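Local coordinates for MNMC2 (PDB 3VYW), which uses S-adenosylmethionine to methylate a modified wobble uridine of tRNA, working without the oxidase domain to which such methyltransferases are usually fused, at residues S44-A49 and E135-F140; G73-S78 and P141-P146. All coordinates share one frame; numbering follows the deposited sequence.

Contact 1. Residues S44-A49 and E135-F140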
ATOM      1  N   SER A  44      10.291  -7.373  15.628  1.00 43.65           N
ATOM      2  CA  SER A  44       9.976  -5.964  15.540  1.00 41.80           C
ATOM      3  C   SER A  44      11.221  -5.182  15.261  1.00 36.53           C
ATOM      4  O   SER A  44      12.266  -5.718  15.270  1.00 37.46           O
ATOM      5  CB  SER A  44       9.294  -5.452  16.791  1.00 44.12           C
ATOM      6  OG  SER A  44      10.065  -5.718  17.921  1.00 57.67           O
ATOM      7  N   GLY A  45      11.093  -3.899  15.015  1.00 38.66           N
ATOM      8  CA  GLY A  45      12.231  -3.065  14.734  1.00 36.23           C
ATOM      9  C   GLY A  45      12.625  -2.953  13.293  1.00 39.68           C
ATOM     10  O   GLY A  45      12.004  -3.507  12.447  1.00 42.18           O
ATOM     11  N   GLN A  46      13.659  -2.184  13.021  1.00 41.00           N
ATOM     12  CA  GLN A  46      14.071  -1.933  11.662  1.00 42.92           C
ATOM     13  C   GLN A  46      15.563  -2.000  11.537  1.00 45.20           C
ATOM     14  O   GLN A  46      16.269  -1.773  12.465  1.00 46.70           O
ATOM     15  CB  GLN A  46      13.599  -0.570  11.214  1.00 38.27           C
ATOM     16  CG  GLN A  46      12.110  -0.391  11.186  1.00 37.62           C
ATOM     17  CD  GLN A  46      11.572   0.038  12.506  1.00 44.56           C
ATOM     18  OE1 GLN A  46      12.133   0.873  13.161  1.00 37.80           O
ATOM     19  NE2 GLN A  46      10.486  -0.551  12.910  1.00 45.56           N
ATOM     20  N   GLU A  47      16.026  -2.316  10.351  1.00 50.89           N
ATOM     21  CA  GLU A  47      17.432  -2.406  10.054  1.00 51.62           C
ATOM     22  C   GLU A  47      17.724  -1.576   8.861  1.00 50.15           C
ATOM     23  O   GLU A  47      16.971  -1.587   7.925  1.00 52.34           O
ATOM     24  CB  GLU A  47      17.758  -3.816   9.673  1.00 54.08           C
ATOM     25  CG  GLU A  47      18.649  -4.541  10.623  1.00 69.24           C
ATOM     26  CD  GLU A  47      18.615  -6.012  10.367  1.00 80.02           C
ATOM     27  OE1 GLU A  47      19.041  -6.431   9.272  1.00 78.82           O
ATOM     28  OE2 GLU A  47      18.160  -6.736  11.259  1.00 84.89           O
ATOM     29  N   ILE A  48      18.821  -0.857   8.890  1.00 45.28           N
ATOM     30  CA  ILE A  48      19.192  -0.012   7.788  1.00 46.22           C
ATOM     31  C   ILE A  48      19.717  -0.789   6.583  1.00 41.65           C
ATOM     32  O   ILE A  48      20.432  -1.726   6.745  1.00 47.05           O
ATOM     33  CB  ILE A  48      20.194   1.040   8.260  1.00 50.50           C
ATOM     34  CG1 ILE A  48      19.612   2.410   8.060  1.00 56.40           C
ATOM     35  CG2 ILE A  48      21.469   0.959   7.484  1.00 46.89           C
ATOM     36  CD1 ILE A  48      19.757   2.903   6.653  1.00 58.30           C
ATOM     37  N   ALA A  49      19.342  -0.403   5.382  1.00 35.07           N
ATOM     38  CA  ALA A  49      19.811  -1.094   4.209  1.00 38.13           C
ATOM     39  C   ALA A  49      20.058  -0.240   2.994  1.00 40.61           C
ATOM     40  O   ALA A  49      19.508   0.804   2.862  1.00 41.05           O
ATOM     41  CB  ALA A  49      18.847  -2.195   3.856  1.00 43.41           C
ATOM     42  N   GLU A 135       2.916   3.288  12.886  1.00 46.05           N
ATOM     43  CA  GLU A 135       4.187   3.273  13.568  1.00 40.59           C
ATOM     44  C   GLU A 135       5.119   4.341  13.055  1.00 41.74           C
ATOM     45  O   GLU A 135       6.045   4.044  12.362  1.00 38.81           O
ATOM     46  CB  GLU A 135       4.850   1.922  13.395  1.00 45.20           C
ATOM     47  CG  GLU A 135       6.220   1.785  14.035  1.00 45.28           C
ATOM     48  CD  GLU A 135       6.851   0.421  13.849  1.00 52.39           C
ATOM     49  OE1 GLU A 135       8.009   0.263  14.187  1.00 52.90           O
ATOM     50  OE2 GLU A 135       6.203  -0.509  13.393  1.00 56.36           O
ATOM     51  N   LEU A 136       4.878   5.583  13.424  1.00 42.90           N
ATOM     52  CA  LEU A 136       5.747   6.674  13.059  1.00 43.71           C
ATOM     53  C   LEU A 136       7.125   6.540  13.664  1.00 49.23           C
ATOM     54  O   LEU A 136       7.273   6.171  14.794  1.00 53.79           O
ATOM     55  CB  LEU A 136       5.146   7.970  13.508  1.00 35.99           C
ATOM     56  CG  LEU A 136       5.735   9.172  12.835  1.00 36.60           C
ATOM     57  CD1 LEU A 136       5.724   8.906  11.366  1.00 34.62           C
ATOM     58  CD2 LEU A 136       4.885  10.365  13.148  1.00 33.19           C
ATOM     59  N   LEU A 137       8.136   6.846  12.886  1.00 47.25           N
ATOM     60  CA  LEU A 137       9.489   6.689  13.308  1.00 50.60           C
ATOM     61  C   LEU A 137      10.000   8.003  13.808  1.00 54.96           C
ATOM     62  O   LEU A 137       9.446   9.024  13.498  1.00 48.69           O
ATOM     63  CB  LEU A 137      10.356   6.216  12.164  1.00 44.26           C
ATOM     64  CG  LEU A 137      10.182   4.808  11.648  1.00 44.94           C
ATOM     65  CD1 LEU A 137      11.341   4.434  10.776  1.00 35.36           C
ATOM     66  CD2 LEU A 137      10.031   3.812  12.760  1.00 45.54           C
ATOM     67  N   LYS A 138      11.068   7.951  14.581  1.00 59.01           N
ATOM     68  CA  LYS A 138      11.768   9.124  15.057  1.00 59.73           C
ATOM     69  C   LYS A 138      13.075   9.415  14.362  1.00 54.69           C
ATOM     70  O   LYS A 138      13.573  10.505  14.436  1.00 56.03           O
ATOM     71  CB  LYS A 138      12.037   8.940  16.515  1.00 61.25           C
ATOM     72  CG  LYS A 138      11.339   7.727  17.045  1.00 71.30           C
ATOM     73  CD  LYS A 138       9.968   8.083  17.584  1.00 78.22           C
ATOM     74  CE  LYS A 138       9.660   7.268  18.822  1.00 74.59           C
ATOM     75  NZ  LYS A 138      10.938   6.807  19.418  1.00 77.73           N
ATOM     76  N   GLU A 139      13.657   8.425  13.728  1.00 50.27           N
ATOM     77  CA  GLU A 139      14.848   8.639  12.954  1.00 53.63           C
ATOM     78  C   GLU A 139      14.620   8.146  11.557  1.00 47.66           C
ATOM     79  O   GLU A 139      14.205   7.050  11.370  1.00 47.85           O
ATOM     80  CB  GLU A 139      16.031   7.903  13.553  1.00 60.99           C
ATOM     81  CG  GLU A 139      16.437   8.386  14.915  1.00 75.58           C
ATOM     82  CD  GLU A 139      17.735   7.775  15.391  1.00 90.94           C
ATOM     83  OE1 GLU A 139      18.014   7.852  16.592  1.00 98.82           O
ATOM     84  OE2 GLU A 139      18.481   7.221  14.575  1.00 98.20           O
ATOM     85  N   PHE A 140      14.895   8.970  10.576  1.00 41.22           N
ATOM     86  CA  PHE A 140      14.698   8.590   9.205  1.00 42.52           C
ATOM     87  C   PHE A 140      15.983   8.721   8.461  1.00 40.66           C
ATOM     88  O   PHE A 140      16.694   9.638   8.656  1.00 40.06           O
ATOM     89  CB  PHE A 140      13.666   9.472   8.528  1.00 38.86           C
ATOM     90  CG  PHE A 140      12.358   9.534   9.228  1.00 41.55           C
ATOM     91  CD1 PHE A 140      12.173  10.378  10.274  1.00 38.56           C
ATOM     92  CD2 PHE A 140      11.319   8.763   8.826  1.00 40.22           C
ATOM     93  CE1 PHE A 140      10.982  10.456  10.906  1.00 38.64           C
ATOM     94  CE2 PHE A 140      10.120   8.829   9.459  1.00 40.81           C
ATOM     95  CZ  PHE A 140       9.953   9.677  10.506  1.00 42.86           C
TER

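Contact 2. Residues G73-S78 and P141-P146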
ATOM      1  N   GLY A  73      15.771   0.811  -6.309  1.00 42.02           N
ATOM      2  CA  GLY A  73      16.187   2.038  -5.688  1.00 39.37           C
ATOM      3  C   GLY A  73      14.927   2.673  -5.161  1.00 37.16           C
ATOM      4  O   GLY A  73      13.917   2.556  -5.753  1.00 36.46           O
ATOM      5  N   ALA A  74      14.990   3.293  -4.008  1.00 33.68           N
ATOM      6  CA  ALA A  74      13.841   3.937  -3.404  1.00 33.93           C
ATOM      7  C   ALA A  74      13.236   5.156  -4.104  1.00 33.18           C
ATOM      8  O   ALA A  74      12.051   5.304  -4.152  1.00 32.10           O
ATOM      9  CB  ALA A  74      14.140   4.261  -1.969  1.00 30.07           C
ATOM     10  N   ILE A  75      14.067   6.055  -4.577  1.00 31.10           N
ATOM     11  CA  ILE A  75      13.604   7.201  -5.314  1.00 36.80           C
ATOM     12  C   ILE A  75      12.989   6.775  -6.602  1.00 36.21           C
ATOM     13  O   ILE A  75      12.001   7.302  -7.021  1.00 40.09           O
ATOM     14  CB  ILE A  75      14.741   8.176  -5.621  1.00 36.73           C
ATOM     15  CG1 ILE A  75      15.254   8.813  -4.361  1.00 35.29           C
ATOM     16  CG2 ILE A  75      14.258   9.267  -6.523  1.00 41.81           C
ATOM     17  CD1 ILE A  75      16.687   9.206  -4.462  1.00 39.18           C
ATOM     18  N   ARG A  76      13.615   5.816  -7.239  1.00 37.28           N
ATOM     19  CA  ARG A  76      13.132   5.293  -8.487  1.00 37.09           C
ATOM     20  C   ARG A  76      11.817   4.614  -8.383  1.00 31.77           C
ATOM     21  O   ARG A  76      11.018   4.747  -9.241  1.00 30.76           O
ATOM     22  CB  ARG A  76      14.161   4.407  -9.135  1.00 39.27           C
ATOM     23  CG  ARG A  76      15.294   5.209  -9.695  1.00 45.60           C
ATOM     24  CD  ARG A  76      16.358   4.331 -10.271  1.00 54.53           C
ATOM     25  NE  ARG A  76      15.977   3.875 -11.584  1.00 58.09           N
ATOM     26  CZ  ARG A  76      16.138   4.589 -12.674  1.00 66.72           C
ATOM     27  NH1 ARG A  76      16.676   5.802 -12.626  1.00 64.68           N
ATOM     28  NH2 ARG A  76      15.745   4.081 -13.810  1.00 78.01           N
ATOM     29  N   GLU A  77      11.607   3.870  -7.324  1.00 29.63           N
ATOM     30  CA  GLU A  77      10.304   3.336  -7.051  1.00 33.49           C
ATOM     31  C   GLU A  77       9.255   4.402  -6.764  1.00 33.78           C
ATOM     32  O   GLU A  77       8.181   4.324  -7.234  1.00 34.58           O
ATOM     33  CB  GLU A  77      10.365   2.314  -5.936  1.00 39.60           C
ATOM     34  CG  GLU A  77       9.021   1.935  -5.376  1.00 45.40           C
ATOM     35  CD  GLU A  77       9.138   0.933  -4.300  1.00 49.76           C
ATOM     36  OE1 GLU A  77      10.238   0.489  -4.080  1.00 60.70           O
ATOM     37  OE2 GLU A  77       8.159   0.576  -3.674  1.00 51.50           O
ATOM     38  N   SER A  78       9.566   5.421  -6.006  1.00 31.77           N
ATOM     39  CA  SER A  78       8.576   6.429  -5.773  1.00 33.74           C
ATOM     40  C   SER A  78       8.159   7.099  -7.047  1.00 31.00           C
ATOM     41  O   SER A  78       7.021   7.319  -7.287  1.00 30.02           O
ATOM     42  CB  SER A  78       9.132   7.485  -4.833  1.00 32.63           C
ATOM     43  OG  SER A  78       9.730   6.906  -3.732  1.00 33.14           O
ATOM     44  N   PRO A 141      16.257   7.788   7.578  1.00 41.80           N
ATOM     45  CA  PRO A 141      17.329   7.931   6.622  1.00 40.25           C
ATOM     46  C   PRO A 141      16.936   9.033   5.712  1.00 41.98           C
ATOM     47  O   PRO A 141      15.822   9.095   5.307  1.00 40.69           O
ATOM     48  CB  PRO A 141      17.275   6.631   5.863  1.00 40.08           C
ATOM     49  CG  PRO A 141      16.689   5.684   6.795  1.00 40.48           C
ATOM     50  CD  PRO A 141      15.675   6.454   7.538  1.00 43.16           C
ATOM     51  N   ILE A 142      17.852   9.922   5.404  1.00 40.92           N
ATOM     52  CA  ILE A 142      17.504  11.069   4.610  1.00 40.49           C
ATOM     53  C   ILE A 142      17.868  10.814   3.196  1.00 38.28           C
ATOM     54  O   ILE A 142      18.865  10.216   2.903  1.00 38.17           O
ATOM     55  CB  ILE A 142      18.192  12.341   5.075  1.00 39.77           C
ATOM     56  CG1 ILE A 142      17.990  12.528   6.549  1.00 43.26           C
ATOM     57  CG2 ILE A 142      17.613  13.528   4.376  1.00 34.95           C
ATOM     58  CD1 ILE A 142      16.641  13.085   6.886  1.00 51.31           C
ATOM     59  N   LEU A 143      17.008  11.275   2.324  1.00 37.61           N
ATOM     60  CA  LEU A 143      17.215  11.117   0.924  1.00 41.35           C
ATOM     61  C   LEU A 143      18.422  11.902   0.487  1.00 42.24           C
ATOM     62  O   LEU A 143      18.703  12.946   0.989  1.00 37.93           O
ATOM     63  CB  LEU A 143      15.958  11.513   0.157  1.00 38.82           C
ATOM     64  CG  LEU A 143      14.775  10.547   0.146  1.00 36.31           C
ATOM     65  CD1 LEU A 143      13.569  11.175  -0.482  1.00 35.47           C
ATOM     66  CD2 LEU A 143      15.075   9.271  -0.569  1.00 31.31           C
ATOM     67  N   PRO A 144      19.156  11.339  -0.441  1.00 46.37           N
ATOM     68  CA  PRO A 144      20.315  11.973  -1.049  1.00 47.63           C
ATOM     69  C   PRO A 144      19.905  13.060  -1.998  1.00 46.41           C
ATOM     70  O   PRO A 144      18.786  13.058  -2.419  1.00 47.11           O
ATOM     71  CB  PRO A 144      20.938  10.845  -1.826  1.00 42.32           C
ATOM     72  CG  PRO A 144      19.822   9.948  -2.119  1.00 48.75           C
ATOM     73  CD  PRO A 144      18.972   9.974  -0.915  1.00 46.41           C
ATOM     74  N   GLU A 145      20.961  13.935  -2.341  1.00 48.37           N
ATOM     75  CA  GLU A 145      20.548  14.953  -3.277  1.00 50.23           C
ATOM     76  C   GLU A 145      20.340  14.284  -4.592  1.00 42.76           C
ATOM     77  O   GLU A 145      20.977  13.325  -4.900  1.00 47.40           O
ATOM     78  CB  GLU A 145      21.566  16.079  -3.401  1.00 61.07           C
ATOM     79  CG  GLU A 145      21.286  17.324  -2.586  1.00 67.00           C
ATOM     80  CD  GLU A 145      19.816  17.579  -2.248  1.00 82.81           C
ATOM     81  OE1 GLU A 145      18.937  16.677  -2.291  1.00 80.84           O
ATOM     82  OE2 GLU A 145      19.544  18.749  -1.900  1.00 93.90           O
ATOM     83  N   PRO A 146      19.328  14.761  -5.287  1.00 38.56           N
ATOM     84  CA  PRO A 146      18.743  16.086  -5.087  1.00 41.31           C
ATOM     85  C   PRO A 146      17.433  16.232  -4.321  1.00 40.63           C
ATOM     86  O   PRO A 146      16.779  17.228  -4.418  1.00 46.54           O
ATOM     87  CB  PRO A 146      18.480  16.511  -6.501  1.00 41.52           C
ATOM     88  CG  PRO A 146      18.096  15.264  -7.145  1.00 39.00           C
ATOM     89  CD  PRO A 146      19.054  14.269  -6.623  1.00 37.57           C
TER

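Contact 1. Residues S44-A49 and E135-F140
Gln-46, the first residue of edge strand 46-50, meets Glu-135 and Leu-137 in the loop that follows strand 126-133 of the Rossmann-like methyltransferase fold. The contact thereby ties a small three-stranded antiparallel sheet to the rim of the S-adenosylmethionine pocket. It is slight, burying 112 Å² in all, and it is made by side chains: the nearest CA atoms, those of Gln-46 and Leu-137, are 9.9 Å apart.

The polar part is a single weak hydrogen bond. NE2 of Gln-46 donates to OE1 of Glu-135 at 2.9 Å, but the N-H...O angle of 126° is well short of straight. The two side chains reach for each other from facing segments, with the planes of amide and carboxylate turned 64° apart. Glu-135 spans much of the gap because its chain is fully stretched, with CG anti to the backbone N. Its other oxygen, OE2, is bonded to His-60 on the neighbouring strand 56-60, which should restrain rotation of the carboxylate. The side chain also touches the bound S-adenosylmethionine, while its backbone N bonds to Glu-133, itself a cofactor-binding residue. A leucine in place of Gln-46 would probably leave OE1 of Glu-135 without its amide donor from strand 46-50.

The remaining interaction is van der Waals packing. The side chains of Gln-46 and Leu-137 run antiparallel alongside each other, and the isobutyl group of Leu-137 also rests on Leu-58 of strand 56-60. A bend at chi2 of Gln-46 (87°) turns the amide across the leucine, where methyl CD2 of Leu-137 lies 3.6 Å from the amide oxygen OE1 of Gln-46.

Contact 2. Residues G73-S78 and P141-P146
Ile-75 carries the contact from the first turn of helix 74-86, setting two successive carbons of its side chain against two successive residues of the loop. Its CG1 packs 3.8 Å from CD2 of Leu-143, the two side chains meeting at a slant. One carbon further out, CD1 of Ile-75 ends against CG of Pro-144, at 4.0 Å. The branch that does this work, CG1, stands anti to the carbonyl carbon (chi1 -67°), which points CG1 and CD1 at the loop.

Beyond this shell, Tyr-109 of helix 109-121, a cofactor-binding residue, touches Leu-143 as well as Ala-74 and Ser-78, and so backs both sides of the contact. At the helix start, O of Gly-73, the N-cap residue, accepts from N of Glu-77 at 3.1 Å, and outside the segments Asp-53 takes a hydrogen bond from N of Arg-76. Within the turn, the Ala-74 carbonyl oxygen is gripped twice, by N of Ser-78 at 3.1 Å and by OG of Ser-78 at 2.9 Å, from opposite faces of its plane.

No hydrogen bond joins segments 73-78 and 141-146, so their fit rests on apolar shape and the exclusion of water, which sets closeness without imposing the directionality of a polar bond.

Contacts 1 and 2 illustrate how one loop can serve two partners in turn: residues 135-140 meet the edge strand, and residues 141-146, following without a break, meet the start of helix 74-86. Their centres lie about 16 Å apart, yet they touch, with CD1 of Ile-48 packed 4.1 Å from CG of Pro-141. The segments alternate along the chain, so the contacts cross in sequence. Contact 1 is nearer the cofactor: between nearest atoms, the Glu-135 side chain is about 4 Å from S-adenosylmethionine, against about 8 Å for that of Leu-143. Contact 2 thus reaches the pocket at second hand, through Tyr-109, about 4 Å from Leu-143 between nearest side-chain atoms.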